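Local coordinates for protein putative tryptophan halogenase (Xanthomonas campestris pv. campestris, PDB 6Y1W) that is a flavin-dependent halogenase, crystallised here without its flavin, and probably halogenates an aromatic substrate with the help of bound FAD, at residues 96-99 with 100-104; 173-176 with 177-181; 377-380 with 381-385. One frame throughout, in Å; residues are numbered along the deposited sequence.

In the fold
All three contacts are local, and they follow one another along the chain without overlap. Interaction 1 (96-99 with 100-104) is the turn between strands 91-99 and 102-107, the latter at the edge of the seven-stranded mixed sheet. Interaction 2 (173-176 with 177-181) is the C-terminal end of helix 167-180, which packs on helix 25-39 after the predicted FAD-binding glycine-rich turn. Interaction 3 (377-380 with 381-385) lies within the long helix 371-397, one flank of which meets the second subunit. Centre-to-centre distances are about 43 Å between 1 and 2, 33 Å between 1 and 3, and 29 Å between 2 and 3. They do not touch, and belong to the sheet edge, a helix beside the predicted FAD site, and a helix bordering the second subunit.

Interaction 1: 96-99 with 100-104; sequences HWRD and VDRHY. With BUD ((2S,3S)-butane-2,3-diol), chain J.
The imidazole of H96 is sandwiched: CE1 of H103 lies 3.4 Å above one face, and C4 of the bound (2S,3S)-butane-2,3-diol lies over the opposite face, 3.6 Å from H96 CG. H103 presents its edge to the H96 face in a T-shaped pair, with ring planes at 83°. In the plane of the H96 ring, ND1 accepts the backbone N-H of D101 (N to ND1 2.9 Å) in a nearly straight bond of 170°, which helps to fix the ring's rotation. With CG beside the backbone N (chi1 -60°), the ring is carried alongside the turn, where that N-H can meet it. H103 returns a weak bond, its ND1 receiving the N-H of H96.

On another side of the turn the guanidinium of R98 lies flat on that of R102, centres 3.6 Å apart and planes almost parallel. These like charges tolerate each other probably because each has an acceptor at hand: R98 NE makes a salt bridge to D400, while R102 NH1 reaches D99 OD2 through a water. A second water joins R98 N to R102 O. D99 leans its carboxylate toward the following residue, and OD1 takes V100 N at 2.8 Å in a bent bond, on the anti side but well out of the carboxylate plane.

The reversal is closed by R102 N donating to D99 O (3.0 Å). H96 belongs to a butanediol pocket with A268, D269, R270 and R401, and R401 also hydrogen-bonds the diol. D99 to R102 forms a type II beta turn, the connection of a beta hairpin whose second strand, 102-107, borders the seven-stranded sheet.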
loop_
_atom_site.group_PDB
_atom_site.type_symbol
_atom_site.label_atom_id
_atom_site.label_comp_id
_atom_site.label_asym_id
_atom_site.label_seq_id
_atom_site.Cartn_x
_atom_site.Cartn_y
_atom_site.Cartn_z
ATOM N N HIS A 96 -1.001 -32.475 2.640
ATOM C CA HIS A 96 -1.719 -32.990 3.810
ATOM C C HIS A 96 -2.212 -31.875 4.741
ATOM O O HIS A 96 -2.489 -32.139 5.921
ATOM C CB HIS A 96 -0.884 -34.001 4.640
ATOM C CG HIS A 96 -0.446 -35.236 3.893
ATOM N ND1 HIS A 96 -1.327 -36.165 3.363
ATOM C CD2 HIS A 96 0.798 -35.730 3.682
ATOM C CE1 HIS A 96 -0.635 -37.148 2.807
ATOM N NE2 HIS A 96 0.654 -36.915 2.997
ATOM N N TRP A 97 -2.311 -30.626 4.258
ATOM C CA TRP A 97 -2.777 -29.530 5.104
ATOM C C TRP A 97 -4.302 -29.422 5.079
ATOM O O TRP A 97 -4.945 -29.378 6.143
ATOM C CB TRP A 97 -2.128 -28.190 4.662
ATOM C CG TRP A 97 -0.670 -28.129 5.031
ATOM C CD1 TRP A 97 0.390 -28.630 4.318
ATOM C CD2 TRP A 97 -0.107 -27.537 6.214
ATOM N NE1 TRP A 97 1.560 -28.425 5.002
ATOM C CE2 TRP A 97 1.293 -27.753 6.162
ATOM C CE3 TRP A 97 -0.648 -26.856 7.311
ATOM C CZ2 TRP A 97 2.156 -27.326 7.160
ATOM C CZ3 TRP A 97 0.208 -26.449 8.317
ATOM C CH2 TRP A 97 1.601 -26.676 8.232
ATOM N N ARG A 98 -4.879 -29.343 3.876
ATOM C CA ARG A 98 -6.331 -29.283 3.765
ATOM C C ARG A 98 -6.959 -30.518 4.404
ATOM O O ARG A 98 -7.884 -30.414 5.212
ATOM C CB ARG A 98 -6.747 -29.169 2.300
ATOM C CG ARG A 98 -8.256 -28.902 2.190
ATOM C CD ARG A 98 -8.945 -29.669 1.124
ATOM N NE ARG A 98 -10.385 -29.432 1.216
ATOM C CZ ARG A 98 -11.110 -28.958 0.211
ATOM N NH1 ARG A 98 -10.516 -28.659 -0.933
ATOM N NH2 ARG A 98 -12.416 -28.752 0.366
ATOM N N ASP A 99 -6.438 -31.695 4.068
ATOM C CA ASP A 99 -6.804 -32.937 4.728
ATOM C C ASP A 99 -5.722 -33.934 4.347
ATOM O O ASP A 99 -4.900 -33.664 3.461
ATOM C CB ASP A 99 -8.189 -33.426 4.274
ATOM C CG ASP A 99 -8.853 -34.318 5.298
ATOM O OD1 ASP A 99 -8.170 -34.787 6.255
ATOM O OD2 ASP A 99 -10.086 -34.530 5.124
ATOM N N VAL A 100 -5.715 -35.090 5.023
ATOM C CA VAL A 100 -4.846 -36.166 4.570
ATOM C C VAL A 100 -5.122 -36.444 3.110
ATOM O O VAL A 100 -6.279 -36.539 2.673
ATOM C CB VAL A 100 -5.060 -37.430 5.419
ATOM C CG1 VAL A 100 -4.177 -38.565 4.908
ATOM C CG2 VAL A 100 -4.753 -37.108 6.872
ATOM N N ASP A 101 -4.041 -36.566 2.352
ATOM C CA ASP A 101 -4.007 -36.868 0.930
ATOM C C ASP A 101 -4.641 -35.794 0.065
ATOM O O ASP A 101 -4.969 -36.062 -1.079
ATOM C CB ASP A 101 -4.657 -38.226 0.619
ATOM C CG ASP A 101 -3.898 -39.374 1.221
ATOM O OD1 ASP A 101 -2.650 -39.334 1.278
ATOM O OD2 ASP A 101 -4.577 -40.308 1.663
ATOM N N ARG A 102 -4.815 -34.570 0.574
ATOM C CA ARG A 102 -5.286 -33.464 -0.249
ATOM C C ARG A 102 -4.222 -32.389 -0.241
ATOM O O ARG A 102 -3.956 -31.793 0.811
ATOM C CB ARG A 102 -6.612 -32.902 0.255
ATOM C CG ARG A 102 -7.686 -34.005 0.218
ATOM C CD ARG A 102 -9.066 -33.477 0.439
ATOM N NE ARG A 102 -9.600 -32.806 -0.761
ATOM C CZ ARG A 102 -10.854 -32.377 -0.845
ATOM N NH1 ARG A 102 -11.682 -32.554 0.192
ATOM N NH2 ARG A 102 -11.280 -31.769 -1.949
ATOM N N HIS A 103 -3.670 -32.118 -1.415
ATOM C CA HIS A 103 -2.479 -31.292 -1.592
ATOM C C HIS A 103 -2.778 -30.117 -2.507
ATOM O O HIS A 103 -3.738 -30.126 -3.268
ATOM C CB HIS A 103 -1.344 -32.134 -2.197
ATOM C CG HIS A 103 -1.194 -33.462 -1.546
ATOM N ND1 HIS A 103 -1.127 -33.610 -0.174
ATOM C CD2 HIS A 103 -1.171 -34.713 -2.064
ATOM C CE1 HIS A 103 -0.995 -34.893 0.121
ATOM N NE2 HIS A 103 -1.034 -35.582 -1.008
ATOM N N TYR A 104 -1.938 -29.089 -2.429
ATOM C CA TYR A 104 -2.021 -27.978 -3.377
ATOM C C TYR A 104 -0.669 -27.279 -3.375
ATOM O O TYR A 104 0.206 -27.600 -2.569
ATOM C CB TYR A 104 -3.160 -26.975 -3.006
ATOM C CG TYR A 104 -2.829 -26.133 -1.766
ATOM C CD1 TYR A 104 -2.983 -26.642 -0.466
ATOM C CD2 TYR A 104 -2.328 -24.850 -1.901
ATOM C CE1 TYR A 104 -2.651 -25.900 0.643
ATOM C CE2 TYR A 104 -1.981 -24.109 -0.800
ATOM C CZ TYR A 104 -2.145 -24.622 0.471
ATOM O OH TYR A 104 -1.791 -23.874 1.592
HETATM C C1 BUD J . -0.079 -39.972 7.034
HETATM O O1 BUD J . 0.359 -39.564 9.407
HETATM C C2 BUD J . 0.318 -38.980 8.128
HETATM O O2 BUD J . -0.475 -37.172 9.386
HETATM C C3 BUD J . -0.729 -37.880 8.212
HETATM C C4 BUD J . -0.592 -36.907 7.042
HETATM O O HOH W 1 -2.706 -29.524 1.543
HETATM O O HOH W 2 -11.447 -33.089 3.140
#

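Interaction 2: 173-176 with 177-181; sequences FLRR and FSEGF
R175 and E179, one helical turn apart, form a salt bridge along the outside of the helix. NE of R175 donates to OE2 of E179 at 2.9 Å, with an N-H...O angle of 153°. The approach is skewed: OE2 sits at the edge of the guanidinium, yet the donor meets the carboxylate from above its plane, and the two flat groups are turned 70° against each other. An arginine chain extended from CG to NE, with CG anti to the backbone N (chi1 171°), runs along the helix and brings NE to the glutamate. A water closes a second link, accepting from R175 NH2 and donating to E179 OE1, so both carboxylate oxygens are engaged.

Hydrogen bonding by the backbone follows the i to i+4 pattern of an alpha helix, from F177 N to F173 O through G180 N to R176 O, the last stretched to 3.3 Å. This is the closing turn of helix 167-180, and F181 N reaches back to S178 O in a tighter i to i+3 bond. S178 adds a side-chain bond to the same series of helical hydrogen bonds: its OG donates to L174 O at 2.7 Å, while S178 N donates to that oxygen from the opposite face of the carbonyl plane. One acceptor thus serves two donors, and the buried hydroxyl is satisfied within the helix.

Apolar contacts lie on another flank. F177 touches A33 and L174 touches M30, both on helix 25-39, while F173 packs against F80 of helix 77-83.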
loop_
_atom_site.group_PDB
_atom_site.type_symbol
_atom_site.label_atom_id
_atom_site.label_comp_id
_atom_site.label_asym_id
_atom_site.label_seq_id
_atom_site.Cartn_x
_atom_site.Cartn_y
_atom_site.Cartn_z
ATOM N N PHE A 173 29.554 -15.253 1.958
ATOM C CA PHE A 173 29.561 -14.417 0.760
ATOM C C PHE A 173 29.325 -12.958 1.129
ATOM O O PHE A 173 30.043 -12.062 0.664
ATOM C CB PHE A 173 28.494 -14.944 -0.219
ATOM C CG PHE A 173 28.321 -14.128 -1.453
ATOM C CD1 PHE A 173 29.063 -14.414 -2.608
ATOM C CD2 PHE A 173 27.375 -13.134 -1.510
ATOM C CE1 PHE A 173 28.860 -13.656 -3.781
ATOM C CE2 PHE A 173 27.194 -12.364 -2.676
ATOM C CZ PHE A 173 27.926 -12.638 -3.800
ATOM N N LEU A 174 28.376 -12.708 2.027
ATOM C CA LEU A 174 28.115 -11.333 2.438
ATOM C C LEU A 174 29.228 -10.767 3.287
ATOM O O LEU A 174 29.428 -9.544 3.293
ATOM C CB LEU A 174 26.802 -11.239 3.206
ATOM C CG LEU A 174 25.563 -11.604 2.389
ATOM C CD1 LEU A 174 24.392 -11.837 3.347
ATOM C CD2 LEU A 174 25.223 -10.505 1.381
ATOM N N ARG A 175 29.924 -11.623 4.045
ATOM C CA ARG A 175 31.067 -11.140 4.809
ATOM C C ARG A 175 32.147 -10.625 3.867
ATOM O O ARG A 175 32.741 -9.563 4.103
ATOM C CB ARG A 175 31.649 -12.258 5.673
ATOM C CG ARG A 175 32.983 -11.842 6.307
ATOM C CD ARG A 175 33.443 -12.908 7.330
ATOM N NE ARG A 175 34.875 -12.761 7.543
ATOM C CZ ARG A 175 35.611 -13.660 8.200
ATOM N NH1 ARG A 175 35.047 -14.729 8.730
ATOM N NH2 ARG A 175 36.930 -13.463 8.340
ATOM N N ARG A 176 32.428 -11.391 2.812
ATOM C CA ARG A 176 33.416 -10.967 1.816
ATOM C C ARG A 176 33.009 -9.645 1.180
ATOM O O ARG A 176 33.811 -8.708 1.064
ATOM C CB ARG A 176 33.552 -12.033 0.734
ATOM C CG ARG A 176 34.274 -13.285 1.157
ATOM C CD ARG A 176 34.453 -14.250 -0.037
ATOM N NE ARG A 176 34.194 -15.639 0.349
ATOM C CZ ARG A 176 35.007 -16.356 1.123
ATOM N NH1 ARG A 176 36.127 -15.817 1.593
ATOM N NH2 ARG A 176 34.701 -17.613 1.433
ATOM N N PHE A 177 31.754 -9.559 0.765
ATOM C CA PHE A 177 31.215 -8.303 0.226
ATOM C C PHE A 177 31.402 -7.130 1.196
ATOM O O PHE A 177 31.820 -6.030 0.799
ATOM C CB PHE A 177 29.740 -8.570 -0.098
ATOM C CG PHE A 177 28.956 -7.391 -0.666
ATOM C CD1 PHE A 177 28.376 -6.442 0.197
ATOM C CD2 PHE A 177 28.724 -7.251 -2.026
ATOM C CE1 PHE A 177 27.606 -5.387 -0.289
ATOM C CE2 PHE A 177 27.947 -6.164 -2.522
ATOM C CZ PHE A 177 27.393 -5.242 -1.656
ATOM N N SER A 178 31.058 -7.346 2.462
ATOM C CA SER A 178 31.097 -6.305 3.487
ATOM C C SER A 178 32.518 -5.838 3.787
ATOM O O SER A 178 32.757 -4.640 3.959
ATOM C CB SER A 178 30.462 -6.829 4.778
ATOM O OG SER A 178 29.084 -7.187 4.582
ATOM N N GLU A 179 33.451 -6.776 3.933
ATOM C CA GLU A 179 34.818 -6.379 4.223
ATOM C C GLU A 179 35.365 -5.507 3.094
ATOM O O GLU A 179 36.178 -4.602 3.348
ATOM C CB GLU A 179 35.663 -7.633 4.493
ATOM C CG GLU A 179 35.271 -8.283 5.802
ATOM C CD GLU A 179 35.993 -9.592 6.092
ATOM O OE1 GLU A 179 36.628 -10.165 5.183
ATOM O OE2 GLU A 179 35.898 -10.026 7.253
ATOM N N GLY A 180 34.896 -5.745 1.861
ATOM C CA GLY A 180 35.277 -4.932 0.719
ATOM C C GLY A 180 34.817 -3.491 0.792
ATOM O O GLY A 180 35.437 -2.604 0.201
ATOM N N PHE A 181 33.744 -3.221 1.523
ATOM C CA PHE A 181 33.316 -1.850 1.763
ATOM C C PHE A 181 33.800 -1.315 3.107
ATOM O O PHE A 181 33.322 -0.262 3.548
ATOM C CB PHE A 181 31.795 -1.766 1.681
ATOM C CG PHE A 181 31.264 -1.904 0.283
ATOM C CD1 PHE A 181 31.445 -0.891 -0.601
ATOM C CD2 PHE A 181 30.602 -3.065 -0.148
ATOM C CE1 PHE A 181 30.963 -0.979 -1.893
ATOM C CE2 PHE A 181 30.120 -3.155 -1.456
ATOM C CZ PHE A 181 30.303 -2.124 -2.322
HETATM O O HOH W 3 38.512 -12.153 6.192
#

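Interaction 3: 377-380 with 381-385; sequences YNRQ and AAEEI
R379 reaches along the helix toward E383, but the two are only loosely joined. NE of R379 is 3.7 Å from OE2 of E383, a long salt bridge, although OE2 does lie at the edge of the guanidinium near its plane. The planes are 54° apart, and a bend at chi3 (91°) swings the guanidinium aside, where NH1 makes a salt bridge with E376. Q380 likewise sends NE2 to E376. On this looser outer flank, only partly open to solvent, E383 touches Q435 of the second subunit, and R379 touches H421 of that subunit.

The tighter part is the backbone hydrogen bonds and the inward side. A381 N donates to Y377 O at 3.0 Å, and A382 N to N378 O at 2.9 Å. E383 N to R379 O and E384 N to Q380 O continue the series. Small A381 packs on V328 and R360; Y377 hydrogen-bonds G357 through OH and makes a cation-pi contact with R360. Buried E384 has its carboxylate paired with R356.

Regular backbone hydrogen bonds therefore hold the helix here, whereas the long R379-E383 ion pair probably adds only a modest electrostatic contribution beside the subunit interface.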
loop_
_atom_site.group_PDB
_atom_site.type_symbol
_atom_site.label_atom_id
_atom_site.label_comp_id
_atom_site.label_asym_id
_atom_site.label_seq_id
_atom_site.Cartn_x
_atom_site.Cartn_y
_atom_site.Cartn_z
ATOM N N TYR A 377 9.442 3.596 12.896
ATOM C CA TYR A 377 10.073 2.322 12.574
ATOM C C TYR A 377 9.344 1.169 13.250
ATOM O O TYR A 377 8.988 0.181 12.597
ATOM C CB TYR A 377 11.551 2.370 12.984
ATOM C CG TYR A 377 12.368 1.138 12.580
ATOM C CD1 TYR A 377 12.341 -0.010 13.342
ATOM C CD2 TYR A 377 13.162 1.159 11.442
ATOM C CE1 TYR A 377 13.066 -1.146 12.969
ATOM C CE2 TYR A 377 13.913 -0.001 11.060
ATOM C CZ TYR A 377 13.859 -1.124 11.856
ATOM O OH TYR A 377 14.568 -2.269 11.524
ATOM N N ASN A 378 9.082 1.308 14.549
ATOM C CA ASN A 378 8.427 0.242 15.312
ATOM C C ASN A 378 7.020 0.012 14.814
ATOM O O ASN A 378 6.570 -1.133 14.741
ATOM C CB ASN A 378 8.414 0.602 16.796
ATOM C CG ASN A 378 9.763 0.426 17.412
ATOM O OD1 ASN A 378 10.543 -0.441 16.971
ATOM N ND2 ASN A 378 10.081 1.244 18.424
ATOM N N ARG A 379 6.317 1.086 14.446
ATOM C CA ARG A 379 4.935 0.933 13.965
ATOM C C ARG A 379 4.877 0.110 12.683
ATOM O O ARG A 379 4.020 -0.778 12.527
ATOM C CB ARG A 379 4.319 2.312 13.736
ATOM C CG ARG A 379 2.817 2.287 13.554
ATOM C CD ARG A 379 2.344 3.567 12.867
ATOM N NE ARG A 379 2.334 3.378 11.425
ATOM C CZ ARG A 379 3.016 4.139 10.587
ATOM N NH1 ARG A 379 3.731 5.135 11.067
ATOM N NH2 ARG A 379 2.983 3.907 9.278
ATOM N N GLN A 380 5.766 0.417 11.739
ATOM C CA GLN A 380 5.807 -0.314 10.482
ATOM C C GLN A 380 6.194 -1.759 10.728
ATOM O O GLN A 380 5.580 -2.674 10.167
ATOM C CB GLN A 380 6.800 0.343 9.522
ATOM C CG GLN A 380 6.434 1.729 9.009
ATOM C CD GLN A 380 7.376 2.159 7.892
ATOM O OE1 GLN A 380 7.975 1.313 7.205
ATOM N NE2 GLN A 380 7.520 3.467 7.701
ATOM N N ALA A 381 7.181 -1.979 11.590
ATOM C CA ALA A 381 7.605 -3.354 11.867
ATOM C C ALA A 381 6.460 -4.164 12.457
ATOM O O ALA A 381 6.235 -5.318 12.063
ATOM C CB ALA A 381 8.785 -3.364 12.841
ATOM N N ALA A 382 5.744 -3.572 13.414
ATOM C CA ALA A 382 4.651 -4.277 14.081
ATOM C C ALA A 382 3.533 -4.622 13.098
ATOM O O ALA A 382 3.015 -5.745 13.108
ATOM C CB ALA A 382 4.126 -3.425 15.241
ATOM N N GLU A 383 3.173 -3.691 12.224
ATOM C CA GLU A 383 2.116 -3.963 11.252
ATOM C C GLU A 383 2.535 -5.053 10.283
ATOM O O GLU A 383 1.735 -5.937 9.950
ATOM C CB GLU A 383 1.740 -2.685 10.499
ATOM C CG GLU A 383 0.822 -1.818 11.348
ATOM C CD GLU A 383 0.682 -0.393 10.879
ATOM O OE1 GLU A 383 1.139 -0.070 9.767
ATOM O OE2 GLU A 383 0.101 0.405 11.649
ATOM N N GLU A 384 3.781 -5.009 9.809
ATOM C CA GLU A 384 4.207 -6.004 8.830
ATOM C C GLU A 384 4.243 -7.404 9.429
ATOM O O GLU A 384 3.822 -8.367 8.773
ATOM C CB GLU A 384 5.578 -5.630 8.259
ATOM C CG GLU A 384 5.503 -4.484 7.270
ATOM C CD GLU A 384 6.902 -4.133 6.740
ATOM O OE1 GLU A 384 7.712 -5.062 6.530
ATOM O OE2 GLU A 384 7.179 -2.949 6.518
ATOM N N ILE A 385 4.727 -7.541 10.667
ATOM C CA ILE A 385 4.901 -8.886 11.217
ATOM C C ILE A 385 3.546 -9.475 11.601
ATOM O O ILE A 385 3.337 -10.692 11.481
ATOM C CB ILE A 385 5.892 -8.890 12.400
ATOM C CG1 ILE A 385 6.250 -10.321 12.790
ATOM C CG2 ILE A 385 5.349 -8.170 13.656
ATOM C CD1 ILE A 385 6.776 -11.042 11.714
#